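Local coordinates for SsDNA-binding protein essential for mitochondrial genome maintenance (Saccharomyces cerevisiae, PDB 6CQO) that binds single-stranded DNA preferentially and cooperatively, takes part in mitochondrial DNA replication and stimulates the PIF1 helicase, at residues 26-31 and 56-61. Numbering follows the deposited sequence.
Sequences RYLKYS and NFLTEY
Leu28 and Leu58 meet where the helix of an OB fold packs against its barrel. Strand 26-34 is one strand of the barrel wall and helix 52-61 lies across one end of it. The axes of segments 26-31 and 56-61 come within 10.2 Å and are inclined at 58°. Arg26, Leu28 and Tyr30 all face the helix, since every second residue of a strand points the same way.

Leu28 touches two helix residues. Its CG is anti to the backbone N (chi1 -164°), which carries both methyls out toward the helix. CD2 reaches between two neighbouring helix residues. It lies 3.9 Å from CD1 of Leu58 and equally far, 3.9 Å, from CG2 of Thr59. The two leucine side chains run at a slant to each other. Leu28 CD2 also lies 4.0 Å from CB of Leu58.

Leu58 bridges two strand residues. Its CD1 also meets the Tyr30 ring, 3.8 Å from CE1, and the two side chains cross at about a right angle. Phe16 and Ile97 of other strands also touch Leu58 and Tyr30, so this part of the contact belongs to the barrel's hydrophobic core. The buried Tyr30 hydroxyl is satisfied by a hydrogen bond with Gln94.

Thr59 divides its two branches. CG2 faces Leu28, while OG1 bonds back to the carbonyl O of Ile55 one helical turn earlier. The polar branch is thereby held within the helix and the methyl is presented to the strand.

Near the start of segment 26-31 the contact turns polar. Arg26 extends its chain to Asn56, whose amide plane is tilted 37° from the guanidinium. The stronger partner of Arg26 is Glu18, in a salt bridge through NH2. Toward the helix, Arg26 NH1 stands 3.5 Å from Asn56 OD1, near but not hydrogen-bonded.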
ATOM      1  N   ARG A  26       8.680   4.589  20.911  1.00 80.30           N
ATOM      2  CA  ARG A  26       9.706   4.846  19.910  1.00 84.05           C
ATOM      3  C   ARG A  26       9.299   4.273  18.557  1.00 82.74           C
ATOM      4  O   ARG A  26       8.748   3.171  18.477  1.00 78.54           O
ATOM      5  CB  ARG A  26      11.036   4.238  20.360  1.00 80.88           C
ATOM      6  CG  ARG A  26      12.175   4.348  19.360  1.00 77.54           C
ATOM      7  CD  ARG A  26      13.245   3.310  19.664  1.00 88.74           C
ATOM      8  NE  ARG A  26      14.449   3.488  18.858  1.00 84.35           N
ATOM      9  CZ  ARG A  26      15.444   2.609  18.804  1.00 81.85           C
ATOM     10  NH1 ARG A  26      15.377   1.484  19.502  1.00 75.67           N
ATOM     11  NH2 ARG A  26      16.505   2.851  18.045  1.00 95.46           N
ATOM     12  N   TYR A  27       9.570   5.030  17.493  1.00 81.75           N
ATOM     13  CA  TYR A  27       9.342   4.542  16.139  1.00 69.07           C
ATOM     14  C   TYR A  27      10.292   5.239  15.177  1.00 71.22           C
ATOM     15  O   TYR A  27      10.790   6.337  15.445  1.00 77.97           O
ATOM     16  CB  TYR A  27       7.883   4.735  15.696  1.00 63.06           C
ATOM     17  CG  TYR A  27       7.461   6.168  15.434  1.00 65.97           C
ATOM     18  CD1 TYR A  27       6.985   6.972  16.461  1.00 69.53           C
ATOM     19  CD2 TYR A  27       7.510   6.704  14.152  1.00 62.95           C
ATOM     20  CE1 TYR A  27       6.587   8.276  16.224  1.00 62.22           C
ATOM     21  CE2 TYR A  27       7.116   8.007  13.906  1.00 60.57           C
ATOM     22  CZ  TYR A  27       6.653   8.787  14.945  1.00 58.37           C
ATOM     23  OH  TYR A  27       6.261  10.083  14.703  1.00 61.12           O
ATOM     24  N   LEU A  28      10.535   4.582  14.045  1.00 70.83           N
ATOM     25  CA  LEU A  28      11.461   5.048  13.026  1.00 63.43           C
ATOM     26  C   LEU A  28      10.701   5.345  11.738  1.00 62.45           C
ATOM     27  O   LEU A  28       9.619   4.804  11.492  1.00 62.30           O
ATOM     28  CB  LEU A  28      12.560   4.007  12.764  1.00 52.32           C
ATOM     29  CG  LEU A  28      13.831   4.436  12.026  1.00 61.57           C
ATOM     30  CD1 LEU A  28      14.641   5.404  12.870  1.00 65.18           C
ATOM     31  CD2 LEU A  28      14.669   3.222  11.649  1.00 62.11           C
ATOM     32  N   LYS A  29      11.279   6.216  10.913  1.00 58.70           N
ATOM     33  CA  LYS A  29      10.676   6.595   9.644  1.00 55.53           C
ATOM     34  C   LYS A  29      11.748   6.714   8.572  1.00 51.68           C
ATOM     35  O   LYS A  29      12.831   7.250   8.822  1.00 62.89           O
ATOM     36  CB  LYS A  29       9.911   7.920   9.757  1.00 49.77           C
ATOM     37  CG  LYS A  29       8.415   7.758   9.964  1.00 59.94           C
ATOM     38  CD  LYS A  29       7.700   9.096   9.856  1.00 64.67           C
ATOM     39  CE  LYS A  29       6.192   8.916   9.788  1.00 73.27           C
ATOM     40  NZ  LYS A  29       5.654   8.232  10.996  1.00 72.98           N
ATOM     41  N   TYR A  30      11.435   6.213   7.379  1.00 43.74           N
ATOM     42  CA  TYR A  30      12.324   6.339   6.232  1.00 43.80           C
ATOM     43  C   TYR A  30      11.488   6.252   4.963  1.00 42.78           C
ATOM     44  O   TYR A  30      10.290   5.958   5.004  1.00 43.50           O
ATOM     45  CB  TYR A  30      13.426   5.274   6.253  1.00 44.17           C
ATOM     46  CG  TYR A  30      12.936   3.852   6.102  1.00 45.06           C
ATOM     47  CD1 TYR A  30      12.509   3.120   7.203  1.00 42.98           C
ATOM     48  CD2 TYR A  30      12.916   3.235   4.859  1.00 46.55           C
ATOM     49  CE1 TYR A  30      12.066   1.816   7.067  1.00 36.71           C
ATOM     50  CE2 TYR A  30      12.476   1.935   4.713  1.00 40.42           C
ATOM     51  CZ  TYR A  30      12.052   1.230   5.819  1.00 40.75           C
ATOM     52  OH  TYR A  30      11.612  -0.065   5.673  1.00 47.89           O
ATOM     53  N   SER A  31      12.137   6.516   3.832  1.00 43.28           N
ATOM     54  CA  SER A  31      11.476   6.546   2.538  1.00 46.42           C
ATOM     55  C   SER A  31      12.092   5.509   1.609  1.00 46.37           C
ATOM     56  O   SER A  31      13.293   5.231   1.669  1.00 47.12           O
ATOM     57  CB  SER A  31      11.569   7.934   1.895  1.00 50.31           C
ATOM     58  OG  SER A  31      10.959   8.918   2.712  1.00 67.99           O
ATOM     59  N   ASN A  56      16.366  -1.785  15.347  1.00 71.72           N
ATOM     60  CA  ASN A  56      17.790  -1.959  15.606  1.00 71.41           C
ATOM     61  C   ASN A  56      18.526  -2.435  14.360  1.00 71.34           C
ATOM     62  O   ASN A  56      19.656  -2.005  14.099  1.00 79.51           O
ATOM     63  CB  ASN A  56      17.995  -2.941  16.759  1.00 70.34           C
ATOM     64  CG  ASN A  56      17.254  -2.526  18.017  1.00 69.82           C
ATOM     65  OD1 ASN A  56      17.035  -1.339  18.259  1.00 67.73           O
ATOM     66  ND2 ASN A  56      16.864  -3.506  18.824  1.00 83.15           N
ATOM     67  N   PHE A  57      17.903  -3.318  13.577  1.00 75.16           N
ATOM     68  CA  PHE A  57      18.551  -3.818  12.370  1.00 68.19           C
ATOM     69  C   PHE A  57      18.749  -2.711  11.341  1.00 67.09           C
ATOM     70  O   PHE A  57      19.725  -2.736  10.583  1.00 67.76           O
ATOM     71  CB  PHE A  57      17.734  -4.965  11.773  1.00 61.19           C
ATOM     72  CG  PHE A  57      18.354  -5.582  10.552  1.00 63.59           C
ATOM     73  CD1 PHE A  57      19.342  -6.544  10.672  1.00 59.94           C
ATOM     74  CD2 PHE A  57      17.941  -5.206   9.284  1.00 66.53           C
ATOM     75  CE1 PHE A  57      19.913  -7.116   9.549  1.00 58.04           C
ATOM     76  CE2 PHE A  57      18.508  -5.772   8.159  1.00 61.73           C
ATOM     77  CZ  PHE A  57      19.495  -6.729   8.292  1.00 52.77           C
ATOM     78  N   LEU A  58      17.844  -1.733  11.305  1.00 69.78           N
ATOM     79  CA  LEU A  58      17.946  -0.643  10.341  1.00 70.18           C
ATOM     80  C   LEU A  58      19.015   0.363  10.750  1.00 67.50           C
ATOM     81  O   LEU A  58      19.932   0.660   9.977  1.00 64.83           O
ATOM     82  CB  LEU A  58      16.589   0.049  10.189  1.00 69.32           C
ATOM     83  CG  LEU A  58      15.479  -0.762   9.518  1.00 64.23           C
ATOM     84  CD1 LEU A  58      14.150  -0.031   9.605  1.00 58.37           C
ATOM     85  CD2 LEU A  58      15.845  -1.041   8.074  1.00 59.00           C
ATOM     86  N   THR A  59      18.912   0.897  11.970  1.00 67.54           N
ATOM     87  CA  THR A  59      19.822   1.953  12.402  1.00 68.11           C
ATOM     88  C   THR A  59      21.259   1.458  12.517  1.00 71.82           C
ATOM     89  O   THR A  59      22.196   2.256  12.402  1.00 69.22           O
ATOM     90  CB  THR A  59      19.357   2.533  13.738  1.00 67.94           C
ATOM     91  OG1 THR A  59      19.166   1.472  14.682  1.00 72.43           O
ATOM     92  CG2 THR A  59      18.056   3.301  13.566  1.00 67.70           C
ATOM     93  N   GLU A  60      21.457   0.160  12.739  1.00 69.74           N
ATOM     94  CA  GLU A  60      22.801  -0.374  12.922  1.00 75.42           C
ATOM     95  C   GLU A  60      23.451  -0.785  11.605  1.00 73.46           C
ATOM     96  O   GLU A  60      24.557  -0.334  11.291  1.00 64.14           O
ATOM     97  CB  GLU A  60      22.771  -1.568  13.880  1.00 79.37           C
ATOM     98  CG  GLU A  60      22.551  -1.209  15.336  1.00 84.88           C
ATOM     99  CD  GLU A  60      22.394  -2.434  16.214  1.00 95.76           C
ATOM    100  OE1 GLU A  60      21.307  -2.613  16.802  1.00 74.22           O
ATOM    101  OE2 GLU A  60      23.354  -3.228  16.301  1.00 95.87           O
ATOM    102  N   TYR A  61      22.782  -1.633  10.827  1.00 76.05           N
ATOM    103  CA  TYR A  61      23.407  -2.288   9.685  1.00 72.70           C
ATOM    104  C   TYR A  61      22.985  -1.732   8.335  1.00 67.48           C
ATOM    105  O   TYR A  61      23.771  -1.799   7.388  1.00 76.31           O
ATOM    106  CB  TYR A  61      23.109  -3.792   9.711  1.00 63.77           C
ATOM    107  CG  TYR A  61      23.574  -4.488  10.971  1.00 76.55           C
ATOM    108  CD1 TYR A  61      24.647  -3.998  11.703  1.00 82.73           C
ATOM    109  CD2 TYR A  61      22.937  -5.635  11.429  1.00 69.11           C
ATOM    110  CE1 TYR A  61      25.073  -4.628  12.856  1.00 80.31           C
ATOM    111  CE2 TYR A  61      23.358  -6.274  12.582  1.00 80.22           C
ATOM    112  CZ  TYR A  61      24.427  -5.765  13.292  1.00 81.58           C
ATOM    113  OH  TYR A  61      24.851  -6.394  14.439  1.00 88.67           O
TER